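Local coordinates for protein trehalose monomycolate exporter MmpL3 (Mycobacterium tuberculosis, PDB 7NVH) that exports trehalose monomycolate, the mycolic acid-bearing glycolipid used to build the mycobacterial outer membrane, as a transporter of the RND permease clan, at residues Y127-I132 and K442-Y447. Sequence-based numbering, arbitrary orientation.
Sequences YTFVSI and KLFPGY
An aromatic cluster of Phe129, Phe444 and Tyr447 joins a periplasmic β-strand from the first half of this RND-type transporter to the end of helix 434-443 from the second half, and illustrates how two domains can be joined by side-chain packing, with no hydrogen bond between the two segments. Phe129 touches both of the other rings. With CG lying between the backbone N and the carbonyl carbon (chi1 78°), its ring stands out from the strand and turns its edge onto the face of Tyr447, with Phe129 CZ 3.8 Å from Tyr447 CD1 and the planes 82° apart, a T-shaped pair. The same ring meets that of Phe444 obliquely, planes at 43°, with Phe129 CD2 over the centre of the Phe444 ring and 3.7 Å from Phe444 CE2. The rim of Phe444 in turn reaches the strand backbone, Phe444 CZ lying 3.6 Å from Tyr127 O. Farther along, Leu443 CD1 sits over one face of the Tyr127 ring, 4.0 Å from its centroid, in a CH-π contact. A type II turn from Phe444 to Tyr447, with Gly446 at a positive phi, brings Tyr447 round to Phe129. Outside the two segments, Phe440 adds another edge-to-face partner for Phe129, while Tyr447 also lines the pocket holding lauryl maltose neopentyl glycol. Strands 127-131 and 451-457 belong to separate four-stranded antiparallel sheets of matching strand order, the paired periplasmic domains of the RND superfamily, whose apolar interface this contact forms part of.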
loop_
_atom_site.group_PDB
_atom_site.type_symbol
_atom_site.label_atom_id
_atom_site.label_comp_id
_atom_site.label_asym_id
_atom_site.label_seq_id
_atom_site.Cartn_x
_atom_site.Cartn_y
_atom_site.Cartn_z
ATOM N N TYR A 127 -30.789 25.990 -1.765
ATOM C CA TYR A 127 -30.140 24.728 -1.466
ATOM C C TYR A 127 -30.311 24.461 0.018
ATOM O O TYR A 127 -30.242 25.385 0.830
ATOM C CB TYR A 127 -28.652 24.754 -1.820
ATOM C CG TYR A 127 -28.345 24.429 -3.261
ATOM C CD1 TYR A 127 -27.842 23.191 -3.620
ATOM C CD2 TYR A 127 -28.535 25.371 -4.257
ATOM C CE1 TYR A 127 -27.553 22.895 -4.931
ATOM C CE2 TYR A 127 -28.250 25.085 -5.569
ATOM C CZ TYR A 127 -27.758 23.847 -5.902
ATOM O OH TYR A 127 -27.471 23.556 -7.214
ATOM N N THR A 128 -30.541 23.200 0.367
ATOM C CA THR A 128 -30.649 22.809 1.761
ATOM C C THR A 128 -30.189 21.369 1.887
ATOM O O THR A 128 -30.174 20.617 0.911
ATOM C CB THR A 128 -32.076 22.964 2.289
ATOM O OG1 THR A 128 -32.131 22.532 3.653
ATOM C CG2 THR A 128 -33.032 22.128 1.469
ATOM N N PHE A 129 -29.806 20.991 3.100
ATOM C CA PHE A 129 -29.335 19.639 3.343
ATOM C C PHE A 129 -29.855 19.149 4.683
ATOM O O PHE A 129 -30.174 19.938 5.574
ATOM C CB PHE A 129 -27.804 19.556 3.303
ATOM C CG PHE A 129 -27.131 20.054 4.544
ATOM C CD1 PHE A 129 -26.524 19.172 5.415
ATOM C CD2 PHE A 129 -27.088 21.402 4.832
ATOM C CE1 PHE A 129 -25.897 19.625 6.552
ATOM C CE2 PHE A 129 -26.461 21.858 5.966
ATOM C CZ PHE A 129 -25.867 20.970 6.827
ATOM N N VAL A 130 -29.951 17.829 4.805
ATOM C CA VAL A 130 -30.310 17.174 6.052
ATOM C C VAL A 130 -29.222 16.168 6.379
ATOM O O VAL A 130 -28.563 15.624 5.488
ATOM C CB VAL A 130 -31.688 16.484 5.977
ATOM C CG1 VAL A 130 -32.769 17.498 5.672
ATOM C CG2 VAL A 130 -31.675 15.392 4.931
ATOM N N SER A 131 -29.025 15.929 7.668
ATOM C CA SER A 131 -28.012 15.000 8.143
ATOM C C SER A 131 -28.694 13.708 8.560
ATOM O O SER A 131 -29.602 13.727 9.394
ATOM C CB SER A 131 -27.231 15.599 9.310
ATOM O OG SER A 131 -26.218 14.712 9.747
ATOM N N ILE A 132 -28.257 12.593 7.984
ATOM C CA ILE A 132 -28.823 11.289 8.320
ATOM C C ILE A 132 -27.817 10.516 9.165
ATOM O O ILE A 132 -26.813 10.021 8.635
ATOM C CB ILE A 132 -29.207 10.495 7.061
ATOM C CG1 ILE A 132 -30.345 11.179 6.304
ATOM C CG2 ILE A 132 -29.611 9.082 7.425
ATOM C CD1 ILE A 132 -29.888 12.133 5.230
ATOM N N LYS A 442 -18.535 24.376 -0.552
ATOM C CA LYS A 442 -18.729 25.720 -1.080
ATOM C C LYS A 442 -20.047 26.320 -0.607
ATOM O O LYS A 442 -20.097 27.492 -0.221
ATOM C CB LYS A 442 -18.667 25.692 -2.606
ATOM C CG LYS A 442 -19.299 26.893 -3.282
ATOM C CD LYS A 442 -19.223 26.772 -4.793
ATOM C CE LYS A 442 -20.482 26.139 -5.359
ATOM N NZ LYS A 442 -21.621 27.095 -5.381
ATOM N N LEU A 443 -21.123 25.532 -0.622
ATOM C CA LEU A 443 -22.443 26.063 -0.303
ATOM C C LEU A 443 -22.626 26.302 1.190
ATOM O O LEU A 443 -23.202 27.319 1.587
ATOM C CB LEU A 443 -23.522 25.115 -0.819
ATOM C CG LEU A 443 -23.822 25.211 -2.310
ATOM C CD1 LEU A 443 -24.502 23.946 -2.786
ATOM C CD2 LEU A 443 -24.683 26.425 -2.591
ATOM N N PHE A 444 -22.146 25.388 2.030
ATOM C CA PHE A 444 -22.366 25.438 3.473
ATOM C C PHE A 444 -21.021 25.391 4.180
ATOM O O PHE A 444 -20.638 24.361 4.748
ATOM C CB PHE A 444 -23.251 24.280 3.932
ATOM C CG PHE A 444 -24.585 24.226 3.255
ATOM C CD1 PHE A 444 -25.550 25.176 3.522
ATOM C CD2 PHE A 444 -24.875 23.221 2.356
ATOM C CE1 PHE A 444 -26.776 25.122 2.902
ATOM C CE2 PHE A 444 -26.097 23.167 1.733
ATOM C CZ PHE A 444 -27.048 24.119 2.008
ATOM N N PRO A 445 -20.272 26.489 4.162
ATOM C CA PRO A 445 -19.010 26.518 4.901
ATOM C C PRO A 445 -19.259 26.586 6.398
ATOM O O PRO A 445 -20.252 27.148 6.865
ATOM C CB PRO A 445 -18.334 27.791 4.388
ATOM C CG PRO A 445 -19.468 28.682 4.040
ATOM C CD PRO A 445 -20.581 27.793 3.549
ATOM N N GLY A 446 -18.338 25.995 7.154
ATOM C CA GLY A 446 -18.399 26.014 8.597
ATOM C C GLY A 446 -19.062 24.812 9.230
ATOM O O GLY A 446 -18.906 24.611 10.441
ATOM N N TYR A 447 -19.797 24.008 8.462
ATOM C CA TYR A 447 -20.402 22.811 9.037
ATOM C C TYR A 447 -19.350 21.745 9.310
ATOM O O TYR A 447 -19.350 21.119 10.376
ATOM C CB TYR A 447 -21.491 22.265 8.117
ATOM C CG TYR A 447 -22.384 21.258 8.800
ATOM C CD1 TYR A 447 -23.417 21.670 9.628
ATOM C CD2 TYR A 447 -22.184 19.895 8.629
ATOM C CE1 TYR A 447 -24.234 20.753 10.260
ATOM C CE2 TYR A 447 -22.995 18.970 9.257
ATOM C CZ TYR A 447 -24.018 19.404 10.070
ATOM O OH TYR A 447 -24.830 18.490 10.699
#